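Local coordinates for protein putative alpha-L-fucosidase (Bacteroides thetaiotaomicron, PDB 3EYP) that probably hydrolyses alpha-L-fucosidic linkages as a family 29 glycoside hydrolase, at residues Lys353-Ala366 with Leu437-His449. Numbering follows the deposited sequence.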
loop_
_atom_site.group_PDB
_atom_site.type_symbol
_atom_site.label_atom_id
_atom_site.label_comp_id
_atom_site.label_asym_id
_atom_site.label_seq_id
_atom_site.Cartn_x
_atom_site.Cartn_y
_atom_site.Cartn_z
ATOM N N LYS A 353 13.634 -5.449 -15.445
ATOM C CA LYS A 353 12.241 -5.179 -15.031
ATOM C C LYS A 353 11.272 -6.096 -15.789
ATOM O O LYS A 353 10.404 -6.772 -15.196
ATOM C CB LYS A 353 11.886 -3.690 -15.223
ATOM C CG LYS A 353 10.429 -3.371 -15.073
ATOM C CD LYS A 353 9.984 -2.205 -15.994
ATOM C CE LYS A 353 10.890 -0.989 -15.895
ATOM N NZ LYS A 353 10.212 0.220 -16.490
ATOM N N ASN A 354 11.491 -6.171 -17.092
ATOM C CA ASN A 354 10.498 -6.738 -18.029
ATOM C C ASN A 354 10.617 -8.221 -18.393
ATOM O O ASN A 354 9.694 -8.803 -18.946
ATOM C CB ASN A 354 10.514 -5.939 -19.316
ATOM C CG ASN A 354 10.089 -4.489 -19.105
ATOM O OD1 ASN A 354 10.721 -3.562 -19.660
ATOM N ND2 ASN A 354 9.036 -4.275 -18.289
ATOM N N THR A 355 11.755 -8.825 -18.109
ATOM C CA THR A 355 11.949 -10.249 -18.447
ATOM C C THR A 355 11.405 -11.171 -17.360
ATOM O O THR A 355 11.246 -10.794 -16.203
ATOM C CB THR A 355 13.402 -10.574 -18.647
ATOM O OG1 THR A 355 14.109 -10.239 -17.458
ATOM C CG2 THR A 355 13.961 -9.745 -19.809
ATOM N N TYR A 356 11.112 -12.386 -17.787
ATOM C CA TYR A 356 10.673 -13.437 -16.874
ATOM C C TYR A 356 10.890 -14.832 -17.384
ATOM O O TYR A 356 10.936 -15.060 -18.580
ATOM C CB TYR A 356 9.192 -13.227 -16.569
ATOM C CG TYR A 356 8.296 -13.068 -17.752
ATOM C CD1 TYR A 356 7.557 -14.143 -18.214
ATOM C CD2 TYR A 356 8.145 -11.853 -18.388
ATOM C CE1 TYR A 356 6.701 -14.023 -19.245
ATOM C CE2 TYR A 356 7.265 -11.727 -19.455
ATOM C CZ TYR A 356 6.569 -12.842 -19.875
ATOM O OH TYR A 356 5.703 -12.803 -20.916
ATOM N N PHE A 357 11.039 -15.749 -16.428
ATOM C CA PHE A 357 10.857 -17.186 -16.657
ATOM C C PHE A 357 9.398 -17.538 -16.961
ATOM O O PHE A 357 8.476 -17.025 -16.327
ATOM C CB PHE A 357 11.321 -17.998 -15.450
ATOM C CG PHE A 357 10.914 -19.442 -15.513
ATOM C CD1 PHE A 357 11.379 -20.264 -16.545
ATOM C CD2 PHE A 357 10.006 -19.965 -14.592
ATOM C CE1 PHE A 357 10.978 -21.567 -16.613
ATOM C CE2 PHE A 357 9.594 -21.238 -14.664
ATOM C CZ PHE A 357 10.073 -22.063 -15.671
ATOM N N ALA A 358 9.189 -18.444 -17.915
ATOM C CA ALA A 358 7.841 -19.004 -18.124
ATOM C C ALA A 358 7.911 -20.437 -18.554
ATOM O O ALA A 358 8.906 -20.881 -19.157
ATOM C CB ALA A 358 7.020 -18.206 -19.157
ATOM N N GLY A 359 6.821 -21.101 -18.247
ATOM C CA GLY A 359 6.518 -22.459 -18.630
ATOM C C GLY A 359 5.706 -22.553 -19.895
ATOM O O GLY A 359 5.368 -21.572 -20.547
ATOM N N LYS A 360 5.541 -23.797 -20.315
ATOM C CA LYS A 360 4.823 -24.109 -21.539
ATOM C C LYS A 360 3.315 -24.078 -21.286
ATOM O O LYS A 360 2.854 -24.413 -20.195
ATOM C CB LYS A 360 5.253 -25.507 -22.061
ATOM C CG LYS A 360 6.707 -25.579 -22.448
ATOM C CD LYS A 360 7.102 -26.996 -22.883
ATOM C CE LYS A 360 8.588 -27.082 -23.103
ATOM N NZ LYS A 360 9.016 -28.484 -23.211
ATOM N N ASP A 361 2.567 -23.702 -22.318
ATOM C CA ASP A 361 1.106 -23.644 -22.243
ATOM C C ASP A 361 0.576 -24.943 -21.672
ATOM O O ASP A 361 0.847 -26.066 -22.176
ATOM C CB ASP A 361 0.452 -23.404 -23.613
ATOM C CG ASP A 361 0.683 -22.011 -24.175
ATOM O OD1 ASP A 361 1.027 -21.076 -23.425
ATOM O OD2 ASP A 361 0.491 -21.840 -25.415
ATOM N N GLY A 362 -0.196 -24.779 -20.608
ATOM C CA GLY A 362 -0.968 -25.867 -19.991
ATOM C C GLY A 362 -0.221 -26.666 -18.964
ATOM O O GLY A 362 -0.750 -27.570 -18.345
ATOM N N GLU A 363 1.061 -26.389 -18.857
ATOM C CA GLU A 363 1.839 -27.039 -17.842
ATOM C C GLU A 363 2.125 -26.048 -16.693
ATOM O O GLU A 363 2.898 -25.116 -16.846
ATOM C CB GLU A 363 3.149 -27.505 -18.436
ATOM C CG GLU A 363 3.991 -28.104 -17.381
ATOM C CD GLU A 363 3.346 -29.323 -16.812
ATOM O OE1 GLU A 363 2.959 -29.285 -15.606
ATOM O OE2 GLU A 363 3.187 -30.299 -17.612
ATOM N N VAL A 364 1.501 -26.321 -15.549
ATOM C CA VAL A 364 1.453 -25.405 -14.405
ATOM C C VAL A 364 2.568 -25.648 -13.412
ATOM O O VAL A 364 2.841 -24.804 -12.557
ATOM C CB VAL A 364 0.057 -25.477 -13.672
ATOM C CG1 VAL A 364 -1.091 -25.185 -14.630
ATOM C CG2 VAL A 364 -0.144 -26.803 -12.950
ATOM N N LYS A 365 3.217 -26.798 -13.564
ATOM C CA LYS A 365 4.343 -27.203 -12.684
ATOM C C LYS A 365 5.707 -26.943 -13.313
ATOM O O LYS A 365 5.883 -27.034 -14.541
ATOM C CB LYS A 365 4.257 -28.687 -12.253
ATOM C CG LYS A 365 2.996 -29.101 -11.504
ATOM C CD LYS A 365 3.071 -30.535 -11.029
ATOM C CE LYS A 365 2.236 -30.769 -9.721
ATOM N NZ LYS A 365 2.898 -30.563 -8.284
ATOM N N ALA A 366 6.640 -26.561 -12.438
ATOM C CA ALA A 366 8.080 -26.467 -12.755
ATOM C C ALA A 366 8.982 -26.599 -11.557
ATOM O O ALA A 366 8.666 -26.185 -10.427
ATOM C CB ALA A 366 8.405 -25.205 -13.501
ATOM N N LEU A 437 13.571 -24.310 -6.440
ATOM C CA LEU A 437 12.244 -23.669 -6.500
ATOM C C LEU A 437 11.275 -24.615 -7.184
ATOM O O LEU A 437 11.433 -24.947 -8.368
ATOM C CB LEU A 437 12.313 -22.354 -7.252
ATOM C CG LEU A 437 10.978 -21.664 -7.518
ATOM C CD1 LEU A 437 10.222 -21.343 -6.170
ATOM C CD2 LEU A 437 11.220 -20.419 -8.378
ATOM N N ARG A 438 10.294 -25.084 -6.398
ATOM C CA ARG A 438 9.218 -25.941 -6.882
ATOM C C ARG A 438 7.926 -25.145 -7.093
ATOM O O ARG A 438 7.312 -24.666 -6.133
ATOM C CB ARG A 438 8.928 -27.078 -5.889
ATOM C CG ARG A 438 10.169 -27.876 -5.360
ATOM C CD ARG A 438 9.746 -29.299 -4.936
ATOM N NE ARG A 438 9.566 -30.105 -6.148
ATOM C CZ ARG A 438 9.196 -31.393 -6.182
ATOM N NH1 ARG A 438 9.099 -32.023 -7.357
ATOM N NH2 ARG A 438 8.891 -32.041 -5.072
ATOM N N ILE A 439 7.540 -25.018 -8.361
ATOM C CA ILE A 439 6.211 -24.537 -8.771
ATOM C C ILE A 439 5.358 -25.763 -8.831
ATOM O O ILE A 439 5.538 -26.626 -9.708
ATOM C CB ILE A 439 6.213 -23.804 -10.160
ATOM C CG1 ILE A 439 7.150 -22.623 -10.140
ATOM C CG2 ILE A 439 4.763 -23.326 -10.593
ATOM C CD1 ILE A 439 7.068 -21.825 -8.901
ATOM N N GLN A 440 4.479 -25.890 -7.841
ATOM C CA GLN A 440 3.744 -27.139 -7.583
ATOM C C GLN A 440 2.353 -27.226 -8.137
ATOM O O GLN A 440 1.862 -28.291 -8.425
ATOM C CB GLN A 440 3.723 -27.414 -6.081
ATOM C CG GLN A 440 5.093 -27.756 -5.628
ATOM C CD GLN A 440 5.296 -27.643 -4.150
ATOM O OE1 GLN A 440 5.133 -26.571 -3.553
ATOM N NE2 GLN A 440 5.732 -28.743 -3.553
ATOM N N ASP A 441 1.724 -26.095 -8.317
ATOM C CA ASP A 441 0.343 -26.037 -8.830
ATOM C C ASP A 441 0.012 -24.626 -9.245
ATOM O O ASP A 441 0.662 -23.646 -8.806
ATOM C CB ASP A 441 -0.652 -26.496 -7.765
ATOM C CG ASP A 441 -1.952 -27.014 -8.349
ATOM O OD1 ASP A 441 -2.112 -27.153 -9.580
ATOM O OD2 ASP A 441 -2.862 -27.270 -7.558
ATOM N N GLY A 442 -0.997 -24.551 -10.108
ATOM C CA GLY A 442 -1.465 -23.287 -10.674
ATOM C C GLY A 442 -2.648 -23.408 -11.574
ATOM O O GLY A 442 -3.076 -24.492 -11.875
ATOM N N LYS A 443 -3.169 -22.260 -11.958
ATOM C CA LYS A 443 -4.248 -22.140 -12.922
ATOM C C LYS A 443 -3.689 -22.022 -14.346
ATOM O O LYS A 443 -4.409 -22.221 -15.336
ATOM C CB LYS A 443 -5.071 -20.898 -12.657
ATOM C CG LYS A 443 -5.786 -20.931 -11.349
ATOM C CD LYS A 443 -6.384 -19.569 -11.052
ATOM C CE LYS A 443 -7.558 -19.264 -11.966
ATOM N NZ LYS A 443 -7.892 -17.830 -11.995
ATOM N N ALA A 444 -2.404 -21.687 -14.417
ATOM C CA ALA A 444 -1.703 -21.615 -15.703
ATOM C C ALA A 444 -0.192 -21.772 -15.565
ATOM O O ALA A 444 0.364 -21.785 -14.484
ATOM C CB ALA A 444 -2.047 -20.328 -16.473
ATOM N N CYS A 445 0.459 -21.918 -16.702
ATOM C CA CYS A 445 1.911 -22.116 -16.701
ATOM C C CYS A 445 2.517 -20.919 -15.975
ATOM O O CYS A 445 2.002 -19.838 -16.086
ATOM C CB CYS A 445 2.500 -22.244 -18.092
ATOM S SG CYS A 445 2.249 -20.873 -19.150
ATOM N N PRO A 446 3.602 -21.116 -15.250
ATOM C CA PRO A 446 4.241 -20.015 -14.486
ATOM C C PRO A 446 4.792 -18.891 -15.334
ATOM O O PRO A 446 5.233 -19.083 -16.464
ATOM C CB PRO A 446 5.394 -20.695 -13.766
ATOM C CG PRO A 446 5.557 -22.033 -14.392
ATOM C CD PRO A 446 4.294 -22.401 -15.078
ATOM N N ALA A 447 4.754 -17.711 -14.746
ATOM C CA ALA A 447 5.362 -16.500 -15.319
ATOM C C ALA A 447 5.946 -15.673 -14.190
ATOM O O ALA A 447 5.193 -15.024 -13.459
ATOM C CB ALA A 447 4.314 -15.698 -16.071
ATOM N N ILE A 448 7.260 -15.807 -13.998
ATOM C CA ILE A 448 7.961 -15.268 -12.823
ATOM C C ILE A 448 9.112 -14.313 -13.183
ATOM O O ILE A 448 10.098 -14.675 -13.883
ATOM C CB ILE A 448 8.462 -16.422 -11.929
ATOM C CG1 ILE A 448 7.247 -17.267 -11.472
ATOM C CG2 ILE A 448 9.272 -15.869 -10.700
ATOM C CD1 ILE A 448 7.551 -18.713 -11.143
ATOM N N HIS A 449 8.996 -13.106 -12.654
ATOM C CA HIS A 449 9.932 -12.032 -12.966
ATOM C C HIS A 449 11.234 -12.243 -12.224
ATOM O O HIS A 449 12.320 -12.088 -12.765
ATOM C CB HIS A 449 9.383 -10.637 -12.557
ATOM C CG HIS A 449 8.602 -9.949 -13.619
ATOM N ND1 HIS A 449 9.145 -9.640 -14.854
ATOM C CD2 HIS A 449 7.355 -9.413 -13.611
ATOM C CE1 HIS A 449 8.235 -9.017 -15.587
ATOM N NE2 HIS A 449 7.150 -8.846 -14.849
HETATM O O HOH W 1 -1.012 -22.235 -19.215
HETATM O O HOH W 2 1.938 -22.012 -12.108
#
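Tyr356 turns its ring edge toward the face of the His449 imidazole, an offset edge-to-face pair with centroids 5.6 Å apart and planes at 81°. At the edge of the same imidazole, His449 ND1 donates to Thr355 O (2.8 Å), reaching the oxygen from above its carbonyl plane rather than along a lone pair; the backbone of Asn354 also borders this edge. A leucine in place of His449 would probably leave Thr355 O without this donor and the Tyr356 edge without the aromatic face it meets. The Phe357 ring meets Ile448 CD1 at its edge, while Gly359 N lies over one face, toward the rim. A chi1 of 169° swings the Phe357 ring away from its own N and sets CE2 4.1 Å from Pro446 CG.

Backbone pairing fixes this register: Phe357 and Ile448 form an antiparallel hydrogen-bonded pair, with a bond in each direction, and Gly359 N donates to Pro446 O (3.1 Å). Beyond the type II turn from Lys360 to Glu363, Val364 CG1 packs 3.5 Å from Gly442 O, and one water bridges Val364 O and Ala444 O. Ala366 and Ile439 then form a second hydrogen-bonded pair, Ile439 N lying 2.6 Å from Ala366 O.

Each segment thus crosses from one antiparallel sheet to the other, joining both halves of the F5/8 type C beta-sandwich: strand 357-358 edges one beside 447-454, which neighbours 380-385, whereas 366-372 and 393-401 flank 434-442 in the other.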